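Local coordinates for protein cellulose 1,4-beta-cellobiosidase (Thermobifida fusca, PDB 4JJJ) that probably hydrolyses cellulose to cellobiose, the chain here being the family 48 glycoside hydrolase part of a longer protein, at residues Y2-K12 against L529-G540; P169-R177 against E185-D193. The protein carries 1 engineered substitution. All blocks are in the same frame, centred on the assembly; numbering follows the deposited sequence.

Both contacts belong to the family 48 hydrolase part of the protein, an (alpha/alpha)6 fold. Interaction 1 brings the first helix of the chain against the end of helix 519-533 and the loop after it, so it joins regions far apart in sequence. Interaction 2 is local and nested inside the long loop that interaction 1 closes. The two do not touch: centres are about 35 Å apart, nearest atoms about 19 Å. Interaction 2 lines the glycan site, where N173 and Q176 bond to glucose units. Interaction 1 stands back, with the side chain of Q9 about 14 Å from a bound glucose. Both contacts hold metal ligands: E185 for calcium, E11 and H535 for zinc, D530 for sodium.

Interaction 1 of 2, residues Y2-K12 against L529-G540; sequences YDQAFLEQYEK and LDALLAHRDSIG. With NA (sodium ion), chain J; ZN (zinc ion), chain X; ZN (zinc ion), chain P.
The Y2 ring carries L529 CD1 over one face, a CH-pi contact with CD1 4.1 Å from the ring centroid. L533 CD1 comes obliquely to Y2 CE1, at 3.6 Å, while L533 CD2 meets A5 CB. The same CD2 lies over the centre of the R536 guanidinium. At the guanidinium edge, R536 NH1 makes a salt bridge to the syn lone pair of E8 OE1 at 3.1 Å. The two planar groups are 80° apart. R536 NE bonds to L533 O at 2.9 Å, also in plane, and this second bond fixes the rotation of the group. Further along the helix, K12 has CG beside its backbone N (chi1 -72°) and a fully extended chain. This carries NZ past S538 O to D537 O, at 2.8 Å, with a weak bond to G540 O. A methionine in its place would probably leave D537 O and G540 O without this donor, and the 537-540 loop less firmly tied to the helix. Y2 OH bonds to a water of the sodium ion held by D530. The contact thus pins helix 2-14 to the loop leaving helix 519-533, and the buried K12 ammonium is probably stabilised there by backbone carbonyl dipoles.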
loop_
_atom_site.group_PDB
_atom_site.type_symbol
_atom_site.label_atom_id
_atom_site.label_comp_id
_atom_site.label_asym_id
_atom_site.label_seq_id
_atom_site.Cartn_x
_atom_site.Cartn_y
_atom_site.Cartn_z
ATOM N N TYR A 2 9.489 -26.758 9.283
ATOM C CA TYR A 2 8.829 -25.480 9.037
ATOM C C TYR A 2 7.688 -25.656 8.066
ATOM O O TYR A 2 6.860 -24.804 8.003
ATOM C CB TYR A 2 9.841 -24.340 8.610
ATOM C CG TYR A 2 10.566 -23.729 9.760
ATOM C CD1 TYR A 2 9.900 -22.909 10.604
ATOM C CD2 TYR A 2 11.915 -23.984 10.051
ATOM C CE1 TYR A 2 10.490 -22.392 11.728
ATOM C CE2 TYR A 2 12.524 -23.443 11.166
ATOM C CZ TYR A 2 11.797 -22.613 12.022
ATOM O OH TYR A 2 12.332 -22.064 13.179
ATOM N N ASP A 3 7.641 -26.679 7.204
ATOM C CA ASP A 3 6.483 -26.864 6.344
ATOM C C ASP A 3 5.304 -27.280 7.285
ATOM O O ASP A 3 4.182 -26.877 7.017
ATOM C CB ASP A 3 6.737 -27.896 5.228
ATOM C CG ASP A 3 7.092 -27.249 3.790
ATOM O OD1 ASP A 3 7.636 -28.115 2.986
ATOM O OD2 ASP A 3 6.905 -25.972 3.465
ATOM N N GLN A 4 5.560 -27.986 8.381
ATOM C CA GLN A 4 4.502 -28.294 9.417
ATOM C C GLN A 4 4.015 -27.015 10.095
ATOM O O GLN A 4 2.829 -26.812 10.217
ATOM C CB GLN A 4 4.955 -29.265 10.522
ATOM C CG GLN A 4 4.339 -30.644 10.268
ATOM C CD GLN A 4 4.588 -31.139 8.839
ATOM O OE1 GLN A 4 3.725 -31.013 7.924
ATOM N NE2 GLN A 4 5.811 -31.704 8.619
ATOM N N ALA A 5 5.001 -26.136 10.324
ATOM C CA ALA A 5 4.676 -24.787 10.950
ATOM C C ALA A 5 3.859 -23.968 9.979
ATOM O O ALA A 5 2.901 -23.277 10.424
ATOM C CB ALA A 5 5.903 -24.082 11.400
ATOM N N PHE A 6 4.258 -23.971 8.695
ATOM C CA PHE A 6 3.447 -23.293 7.674
ATOM C C PHE A 6 2.009 -23.823 7.748
ATOM O O PHE A 6 1.059 -23.086 7.769
ATOM C CB PHE A 6 4.028 -23.477 6.279
ATOM C CG PHE A 6 3.038 -23.110 5.216
ATOM C CD1 PHE A 6 2.708 -21.821 4.967
ATOM C CD2 PHE A 6 2.407 -24.105 4.504
ATOM C CE1 PHE A 6 1.703 -21.498 4.021
ATOM C CE2 PHE A 6 1.463 -23.794 3.559
ATOM C CZ PHE A 6 1.081 -22.521 3.323
ATOM N N LEU A 7 1.869 -25.141 7.693
ATOM C CA LEU A 7 0.503 -25.653 7.538
ATOM C C LEU A 7 -0.298 -25.316 8.824
ATOM O O LEU A 7 -1.474 -25.070 8.695
ATOM C CB LEU A 7 0.539 -27.170 7.237
ATOM C CG LEU A 7 0.892 -27.549 5.834
ATOM C CD1 LEU A 7 1.336 -29.057 5.850
ATOM C CD2 LEU A 7 -0.254 -27.134 4.832
ATOM N N GLU A 8 0.322 -25.319 9.967
ATOM C CA GLU A 8 -0.372 -25.000 11.232
ATOM C C GLU A 8 -0.894 -23.560 11.198
ATOM O O GLU A 8 -2.032 -23.286 11.562
ATOM C CB GLU A 8 0.523 -25.238 12.413
ATOM C CG GLU A 8 -0.032 -24.720 13.697
ATOM C CD GLU A 8 0.850 -25.005 14.832
ATOM O OE1 GLU A 8 2.097 -24.652 14.839
ATOM O OE2 GLU A 8 0.150 -25.508 15.835
ATOM N N GLN A 9 0.004 -22.651 10.848
ATOM C CA GLN A 9 -0.369 -21.233 10.738
ATOM C C GLN A 9 -1.430 -21.012 9.669
ATOM O O GLN A 9 -2.414 -20.277 9.887
ATOM C CB GLN A 9 0.937 -20.447 10.458
ATOM C CG GLN A 9 0.769 -18.936 10.321
ATOM C CD GLN A 9 0.389 -18.194 11.575
ATOM O OE1 GLN A 9 0.163 -18.756 12.672
ATOM N NE2 GLN A 9 0.307 -16.869 11.434
ATOM N N TYR A 10 -1.266 -21.603 8.452
ATOM C CA TYR A 10 -2.233 -21.580 7.402
ATOM C C TYR A 10 -3.600 -21.987 7.949
ATOM O O TYR A 10 -4.623 -21.356 7.695
ATOM C CB TYR A 10 -1.764 -22.468 6.262
ATOM C CG TYR A 10 -2.729 -22.582 5.124
ATOM C CD1 TYR A 10 -3.735 -23.538 5.166
ATOM C CD2 TYR A 10 -2.727 -21.698 4.040
ATOM C CE1 TYR A 10 -4.677 -23.630 4.157
ATOM C CE2 TYR A 10 -3.646 -21.766 3.063
ATOM C CZ TYR A 10 -4.659 -22.725 3.051
ATOM O OH TYR A 10 -5.566 -22.810 2.012
ATOM N N GLU A 11 -3.650 -23.145 8.648
ATOM C CA GLU A 11 -4.909 -23.647 9.189
ATOM C C GLU A 11 -5.577 -22.704 10.132
ATOM O O GLU A 11 -6.770 -22.502 10.068
ATOM C CB GLU A 11 -4.685 -25.056 9.809
ATOM C CG GLU A 11 -5.984 -25.841 10.061
ATOM C CD GLU A 11 -6.771 -25.376 11.280
ATOM O OE1 GLU A 11 -6.252 -24.762 12.239
ATOM O OE2 GLU A 11 -7.993 -25.663 11.253
ATOM N N LYS A 12 -4.815 -22.069 10.973
ATOM C CA LYS A 12 -5.367 -21.018 11.854
ATOM C C LYS A 12 -6.022 -19.841 11.112
ATOM O O LYS A 12 -7.064 -19.388 11.410
ATOM C CB LYS A 12 -4.278 -20.502 12.799
ATOM C CG LYS A 12 -3.835 -21.443 13.929
ATOM C CD LYS A 12 -2.583 -20.953 14.642
ATOM C CE LYS A 12 -2.023 -21.829 15.721
ATOM N NZ LYS A 12 -0.855 -21.249 16.369
ATOM N N LEU A 529 12.814 -16.918 13.220
ATOM C CA LEU A 529 11.773 -17.904 13.033
ATOM C C LEU A 529 11.505 -18.647 14.369
ATOM O O LEU A 529 10.382 -18.906 14.710
ATOM C CB LEU A 529 12.217 -18.939 11.995
ATOM C CG LEU A 529 12.391 -18.472 10.551
ATOM C CD1 LEU A 529 12.848 -19.650 9.672
ATOM C CD2 LEU A 529 11.160 -17.799 10.061
ATOM N N ASP A 530 12.556 -18.899 15.143
ATOM C CA ASP A 530 12.354 -19.517 16.443
ATOM C C ASP A 530 11.506 -18.595 17.304
ATOM O O ASP A 530 10.660 -19.061 18.074
ATOM C CB ASP A 530 13.679 -19.719 17.157
ATOM C CG ASP A 530 14.507 -20.844 16.618
ATOM O OD1 ASP A 530 13.953 -21.685 15.945
ATOM O OD2 ASP A 530 15.735 -20.880 16.915
ATOM N N ALA A 531 11.857 -17.304 17.299
ATOM C CA ALA A 531 11.139 -16.292 18.072
ATOM C C ALA A 531 9.678 -16.256 17.731
ATOM O O ALA A 531 8.813 -16.225 18.593
ATOM C CB ALA A 531 11.811 -14.945 17.852
ATOM N N LEU A 532 9.337 -16.303 16.441
ATOM C CA LEU A 532 7.952 -16.368 15.991
ATOM C C LEU A 532 7.298 -17.574 16.570
ATOM O O LEU A 532 6.184 -17.510 17.046
ATOM C CB LEU A 532 7.819 -16.275 14.475
ATOM C CG LEU A 532 8.276 -14.912 13.856
ATOM C CD1 LEU A 532 8.407 -14.954 12.360
ATOM C CD2 LEU A 532 7.287 -13.819 14.209
ATOM N N LEU A 533 7.936 -18.733 16.509
ATOM C CA LEU A 533 7.305 -19.970 17.003
ATOM C C LEU A 533 7.028 -19.917 18.497
ATOM O O LEU A 533 6.044 -20.490 18.968
ATOM C CB LEU A 533 8.182 -21.189 16.591
ATOM C CG LEU A 533 8.057 -21.664 15.155
ATOM C CD1 LEU A 533 9.129 -22.766 15.033
ATOM C CD2 LEU A 533 6.657 -22.172 14.759
ATOM N N ALA A 534 7.844 -19.153 19.186
ATOM C CA ALA A 534 7.729 -18.988 20.629
ATOM C C ALA A 534 6.563 -18.180 21.054
ATOM O O ALA A 534 6.233 -18.178 22.264
ATOM C CB ALA A 534 9.013 -18.401 21.190
ATOM N N HIS A 535 5.950 -17.445 20.119
ATOM C CA HIS A 535 4.788 -16.579 20.387
ATOM C C HIS A 535 3.468 -17.065 19.699
ATOM O O HIS A 535 2.540 -16.296 19.469
ATOM C CB HIS A 535 5.141 -15.133 20.063
ATOM C CG HIS A 535 6.269 -14.627 20.903
ATOM N ND1 HIS A 535 6.095 -14.094 22.160
ATOM C CD2 HIS A 535 7.596 -14.550 20.653
ATOM C CE1 HIS A 535 7.263 -13.757 22.651
ATOM N NE2 HIS A 535 8.185 -13.980 21.739
ATOM N N ARG A 536 3.335 -18.377 19.490
ATOM C CA ARG A 536 2.089 -18.964 18.986
ATOM C C ARG A 536 0.939 -18.815 19.995
ATOM O O ARG A 536 1.167 -18.943 21.206
ATOM C CB ARG A 536 2.305 -20.452 18.658
ATOM C CG ARG A 536 3.037 -20.643 17.349
ATOM C CD ARG A 536 3.259 -22.093 17.025
ATOM N NE ARG A 536 4.360 -22.498 17.752
ATOM C CZ ARG A 536 4.868 -23.744 17.713
ATOM N NH1 ARG A 536 4.276 -24.675 16.989
ATOM N NH2 ARG A 536 5.936 -24.016 18.436
ATOM N N ASP A 537 -0.243 -18.493 19.520
ATOM C CA ASP A 537 -1.476 -18.546 20.261
ATOM C C ASP A 537 -2.536 -19.292 19.452
ATOM O O ASP A 537 -2.222 -19.950 18.420
ATOM C CB ASP A 537 -1.837 -17.138 20.680
ATOM C CG ASP A 537 -2.262 -16.259 19.506
ATOM O OD1 ASP A 537 -2.755 -16.754 18.468
ATOM O OD2 ASP A 537 -2.220 -15.022 19.730
ATOM N N SER A 538 -3.752 -19.331 19.946
ATOM C CA SER A 538 -4.733 -20.227 19.341
ATOM C C SER A 538 -5.063 -19.860 17.881
ATOM O O SER A 538 -5.323 -20.714 17.081
ATOM C CB SER A 538 -6.006 -20.272 20.210
ATOM O OG SER A 538 -6.634 -18.965 20.343
ATOM N N ILE A 539 -4.984 -18.586 17.535
ATOM C CA ILE A 539 -5.367 -18.140 16.200
ATOM C C ILE A 539 -4.233 -17.638 15.327
ATOM O O ILE A 539 -4.496 -17.208 14.216
ATOM C CB ILE A 539 -6.483 -17.119 16.260
ATOM C CG1 ILE A 539 -6.045 -15.816 16.864
ATOM C CG2 ILE A 539 -7.691 -17.724 17.017
ATOM C CD1 ILE A 539 -7.058 -14.694 16.668
ATOM N N GLY A 540 -3.003 -17.625 15.875
ATOM C CA GLY A 540 -1.864 -17.213 15.060
ATOM C C GLY A 540 -0.650 -17.136 15.834
ATOM O O GLY A 540 -0.374 -18.028 16.657
HETATM NA NA NA J . 15.661 -23.012 14.934
HETATM ZN ZN ZN X . 4.542 -13.984 23.511
HETATM ZN ZN ZN P . -9.209 -25.616 12.743
HETATM O O HOH W 1 14.953 -21.591 13.123
HETATM O O HOH W 2 16.849 -24.375 13.014
HETATM O O HOH W 3 17.375 -22.195 15.174
HETATM O O HOH W 4 16.244 -23.502 16.858
HETATM O O HOH W 5 5.618 -12.924 25.032
#

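Interaction 2 of 2, residues P169-R177 against E185-D193; sequences PAYINTYQR and ETIPHPSCD. With CA (calcium ion), chain E; BGC (beta-D-glucopyranose), chain D; BGC (beta-D-glucopyranose), chain B; BGC (beta-D-glucopyranose), chain C.
N173 and H189 lie side by side next to the bound glucan, with N173 CB 3.6 Å from H189 NE2. With CG anti to the backbone N (chi1 -164°), the N173 amide reaches one glucose and grips it twice: ND2 donates to that sugar's O3 at 2.9 Å and OD1 accepts from its O2. Q176 NE2 donates to O6 of a second glucose, and Y175 CD2 touches C3 of a third. One water joins N173 ND2, H189 NE2 and the O6 bound by Q176. Behind this shell, the rotation of the H189 ring is fixed. Its ND1 donates to I187 O at 2.9 Å, nearly straight (172°) and in the ring plane. N173 O sits over one face, and Q176 CG packs obliquely on CE1 at 3.4 Å. The backbones of N173 and H189 form an antiparallel hydrogen-bonded pair, with bonds both ways. This places strand 189-190 at the margin of a four-stranded antiparallel sheet, next to strand 170-173. Beyond the paired residues, S191 N donates to Y171 O at 3.0 Å, from above the carbonyl plane. T186 CG2 comes obliquely to the Y175 ring, whose OH bonds to A41 O. R177 NH2 donates to E185 O at 2.9 Å, while its guanidinium also serves Y563 O and E181. The E185 carboxylate binds calcium through both oxygens, together with R180 O, D408 and E560. C192 is disulfide-bonded to C161.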
loop_
_atom_site.group_PDB
_atom_site.type_symbol
_atom_site.label_atom_id
_atom_site.label_comp_id
_atom_site.label_asym_id
_atom_site.label_seq_id
_atom_site.Cartn_x
_atom_site.Cartn_y
_atom_site.Cartn_z
ATOM N N PRO A 169 -18.941 -6.115 0.583
ATOM C CA PRO A 169 -18.168 -5.059 1.134
ATOM C C PRO A 169 -18.395 -3.710 0.439
ATOM O O PRO A 169 -18.475 -3.694 -0.826
ATOM C CB PRO A 169 -16.717 -5.562 0.874
ATOM C CG PRO A 169 -16.804 -7.082 0.828
ATOM C CD PRO A 169 -18.099 -7.247 0.118
ATOM N N ALA A 170 -18.442 -2.594 1.169
ATOM C CA ALA A 170 -18.615 -1.290 0.536
ATOM C C ALA A 170 -17.297 -0.706 0.009
ATOM O O ALA A 170 -16.293 -0.765 0.746
ATOM C CB ALA A 170 -19.246 -0.321 1.471
ATOM N N TYR A 171 -17.322 -0.074 -1.146
ATOM C CA TYR A 171 -16.114 0.667 -1.612
ATOM C C TYR A 171 -16.104 1.984 -0.953
ATOM O O TYR A 171 -17.030 2.778 -1.122
ATOM C CB TYR A 171 -16.193 0.828 -3.158
ATOM C CG TYR A 171 -15.894 -0.385 -3.962
ATOM C CD1 TYR A 171 -16.920 -1.277 -4.368
ATOM C CD2 TYR A 171 -14.610 -0.676 -4.422
ATOM C CE1 TYR A 171 -16.618 -2.403 -5.162
ATOM C CE2 TYR A 171 -14.315 -1.784 -5.192
ATOM C CZ TYR A 171 -15.327 -2.662 -5.581
ATOM O OH TYR A 171 -15.026 -3.770 -6.391
ATOM N N ILE A 172 -15.053 2.305 -0.176
ATOM C CA ILE A 172 -14.974 3.510 0.559
ATOM C C ILE A 172 -13.576 4.124 0.402
ATOM O O ILE A 172 -12.644 3.467 -0.091
ATOM C CB ILE A 172 -15.226 3.260 2.083
ATOM C CG1 ILE A 172 -14.380 2.159 2.682
ATOM C CG2 ILE A 172 -16.715 2.891 2.240
ATOM C CD1 ILE A 172 -14.294 2.301 4.197
ATOM N N ASN A 173 -13.401 5.344 0.854
ATOM C CA ASN A 173 -12.105 5.987 0.864
ATOM C C ASN A 173 -12.056 6.923 2.042
ATOM O O ASN A 173 -13.094 7.189 2.690
ATOM C CB ASN A 173 -11.811 6.660 -0.485
ATOM C CG ASN A 173 -10.398 7.015 -0.701
ATOM O OD1 ASN A 173 -9.467 6.536 -0.076
ATOM N ND2 ASN A 173 -10.216 7.915 -1.673
ATOM N N THR A 174 -10.862 7.321 2.401
ATOM C CA THR A 174 -10.605 8.167 3.572
ATOM C C THR A 174 -9.663 9.315 3.137
ATOM O O THR A 174 -10.124 10.432 2.942
ATOM C CB THR A 174 -10.040 7.365 4.709
ATOM O OG1 THR A 174 -8.830 6.702 4.237
ATOM C CG2 THR A 174 -11.040 6.321 5.258
ATOM N N TYR A 175 -8.373 9.064 2.957
ATOM C CA TYR A 175 -7.443 10.146 2.614
ATOM C C TYR A 175 -7.851 10.908 1.393
ATOM O O TYR A 175 -8.056 10.345 0.317
ATOM C CB TYR A 175 -6.024 9.528 2.430
ATOM C CG TYR A 175 -5.589 8.723 3.595
ATOM C CD1 TYR A 175 -5.134 9.315 4.712
ATOM C CD2 TYR A 175 -5.653 7.353 3.527
ATOM C CE1 TYR A 175 -4.846 8.569 5.865
ATOM C CE2 TYR A 175 -5.360 6.560 4.633
ATOM C CZ TYR A 175 -4.905 7.152 5.775
ATOM O OH TYR A 175 -4.527 6.487 6.932
ATOM N N GLN A 176 -7.884 12.237 1.597
ATOM C CA GLN A 176 -8.245 13.190 0.560
ATOM C C GLN A 176 -7.551 14.559 0.680
ATOM O O GLN A 176 -7.522 15.319 -0.330
ATOM C CB GLN A 176 -9.746 13.531 0.441
ATOM C CG GLN A 176 -10.681 12.442 0.110
ATOM C CD GLN A 176 -10.698 12.140 -1.366
ATOM O OE1 GLN A 176 -11.407 12.824 -2.193
ATOM N NE2 GLN A 176 -9.936 11.153 -1.760
ATOM N N ARG A 177 -6.968 14.858 1.793
ATOM C CA ARG A 177 -6.633 16.302 2.122
ATOM C C ARG A 177 -5.188 16.527 2.385
ATOM O O ARG A 177 -4.744 17.328 3.219
ATOM C CB ARG A 177 -7.559 16.839 3.268
ATOM C CG ARG A 177 -9.028 16.817 2.784
ATOM C CD ARG A 177 -10.016 17.394 3.785
ATOM N NE ARG A 177 -10.097 16.640 4.986
ATOM C CZ ARG A 177 -10.846 16.919 6.040
ATOM N NH1 ARG A 177 -11.589 18.000 5.998
ATOM N NH2 ARG A 177 -10.890 16.104 7.096
ATOM N N GLU A 185 -7.502 12.024 10.897
ATOM C CA GLU A 185 -8.018 13.340 10.445
ATOM C C GLU A 185 -8.842 13.293 9.209
ATOM O O GLU A 185 -9.177 14.322 8.674
ATOM C CB GLU A 185 -6.836 14.305 10.310
ATOM C CG GLU A 185 -6.122 14.651 11.645
ATOM C CD GLU A 185 -4.794 15.290 11.485
ATOM O OE1 GLU A 185 -4.011 14.821 10.671
ATOM O OE2 GLU A 185 -4.458 16.243 12.177
ATOM N N THR A 186 -9.229 12.089 8.735
ATOM C CA THR A 186 -10.000 11.908 7.511
ATOM C C THR A 186 -11.506 11.901 7.840
ATOM O O THR A 186 -11.920 11.699 8.991
ATOM C CB THR A 186 -9.715 10.514 6.891
ATOM O OG1 THR A 186 -10.071 9.514 7.917
ATOM C CG2 THR A 186 -8.227 10.423 6.512
ATOM N N ILE A 187 -12.303 12.078 6.810
ATOM C CA ILE A 187 -13.756 11.892 6.863
ATOM C C ILE A 187 -14.041 10.720 5.871
ATOM O O ILE A 187 -14.023 10.876 4.644
ATOM C CB ILE A 187 -14.545 13.185 6.503
ATOM C CG1 ILE A 187 -14.149 14.295 7.476
ATOM C CG2 ILE A 187 -16.016 12.839 6.445
ATOM C CD1 ILE A 187 -14.578 15.648 6.995
ATOM N N PRO A 188 -14.276 9.489 6.443
ATOM C CA PRO A 188 -14.608 8.376 5.594
ATOM C C PRO A 188 -15.856 8.642 4.752
ATOM O O PRO A 188 -16.833 9.177 5.260
ATOM C CB PRO A 188 -14.757 7.164 6.544
ATOM C CG PRO A 188 -13.969 7.615 7.767
ATOM C CD PRO A 188 -14.308 9.130 7.874
ATOM N N HIS A 189 -15.779 8.181 3.542
ATOM C CA HIS A 189 -16.801 8.462 2.538
ATOM C C HIS A 189 -16.933 7.369 1.494
ATOM O O HIS A 189 -16.039 6.517 1.281
ATOM C CB HIS A 189 -16.505 9.817 1.902
ATOM C CG HIS A 189 -15.179 9.897 1.227
ATOM N ND1 HIS A 189 -13.997 10.192 1.876
ATOM C CD2 HIS A 189 -14.846 9.616 -0.033
ATOM C CE1 HIS A 189 -12.994 10.141 1.018
ATOM N NE2 HIS A 189 -13.477 9.823 -0.155
ATOM N N PRO A 190 -18.093 7.341 0.811
ATOM C CA PRO A 190 -18.310 6.285 -0.191
ATOM C C PRO A 190 -17.531 6.629 -1.497
ATOM O O PRO A 190 -17.497 7.811 -1.972
ATOM C CB PRO A 190 -19.797 6.402 -0.515
ATOM C CG PRO A 190 -20.132 7.815 -0.204
ATOM C CD PRO A 190 -19.289 8.224 0.958
ATOM N N SER A 191 -16.923 5.613 -2.095
ATOM C CA SER A 191 -16.322 5.786 -3.410
ATOM C C SER A 191 -17.356 6.179 -4.518
ATOM O O SER A 191 -17.053 6.879 -5.477
ATOM C CB SER A 191 -15.627 4.499 -3.836
ATOM O OG SER A 191 -14.619 4.241 -2.864
ATOM N N CYS A 192 -18.557 5.638 -4.390
ATOM C CA CYS A 192 -19.665 5.958 -5.278
ATOM C C CYS A 192 -20.607 6.824 -4.513
ATOM O O CYS A 192 -21.279 6.294 -3.609
ATOM C CB CYS A 192 -20.314 4.683 -5.708
ATOM S SG CYS A 192 -21.630 4.953 -6.971
ATOM N N ASP A 193 -20.625 8.120 -4.794
ATOM C CA ASP A 193 -21.359 9.128 -3.999
ATOM C C ASP A 193 -22.565 9.626 -4.857
ATOM O O ASP A 193 -22.381 10.333 -5.809
ATOM C CB ASP A 193 -20.425 10.312 -3.658
ATOM C CG ASP A 193 -20.979 11.168 -2.491
ATOM O OD1 ASP A 193 -22.262 11.144 -2.362
ATOM O OD2 ASP A 193 -20.173 11.754 -1.804
HETATM CA CA CA E . -2.236 16.396 10.806
HETATM C C2 BGC D . -6.409 7.899 -1.557
HETATM C C3 BGC D . -6.497 8.840 -2.702
HETATM C C4 BGC D . -5.622 10.093 -2.522
HETATM C C5 BGC D . -4.215 9.572 -2.135
HETATM C C6 BGC D . -3.285 10.769 -1.983
HETATM C C1 BGC D . -4.952 7.563 -1.289
HETATM O O2 BGC D . -7.171 6.743 -1.798
HETATM O O3 BGC D . -7.839 9.130 -2.860
HETATM O O4 BGC D . -5.450 10.797 -3.782
HETATM O O5 BGC D . -4.214 8.733 -0.983
HETATM O O6 BGC D . -3.592 11.385 -0.715
HETATM C C2 BGC B . -5.803 12.648 -5.185
HETATM C C3 BGC B . -6.841 13.606 -5.732
HETATM C C4 BGC B . -8.096 12.895 -6.204
HETATM C C5 BGC B . -8.608 11.926 -5.170
HETATM C C6 BGC B . -9.720 11.042 -5.595
HETATM C C1 BGC B . -6.472 11.739 -4.125
HETATM O O2 BGC B . -4.660 13.302 -4.649
HETATM O O3 BGC B . -6.267 14.375 -6.823
HETATM O O4 BGC B . -9.086 13.961 -6.398
HETATM O O5 BGC B . -7.540 11.030 -4.732
HETATM O O6 BGC B . -10.206 10.248 -4.528
HETATM C C2 BGC C . -2.177 4.866 1.652
HETATM C C3 BGC C . -3.187 5.970 1.342
HETATM C C4 BGC C . -3.610 5.853 -0.087
HETATM C C5 BGC C . -4.147 4.500 -0.468
HETATM C C6 BGC C . -4.546 4.363 -1.932
HETATM C C1 BGC C . -2.742 3.567 1.152
HETATM O O1 BGC C . -1.774 2.523 1.345
HETATM O O2 BGC C . -1.827 4.781 3.050
HETATM O O3 BGC C . -2.494 7.228 1.544
HETATM O O4 BGC C . -4.780 6.744 -0.131
HETATM O O5 BGC C . -3.101 3.547 -0.212
HETATM O O6 BGC C . -3.398 4.714 -2.758
HETATM O O HOH W 6 -19.383 3.520 -2.481
HETATM O O HOH W 7 -12.654 9.195 -2.716
HETATM O O HOH W 8 -10.887 12.752 4.419
HETATM O O HOH W 9 0.013 17.468 10.474
HETATM O O HOH W 10 -3.180 18.470 10.262
#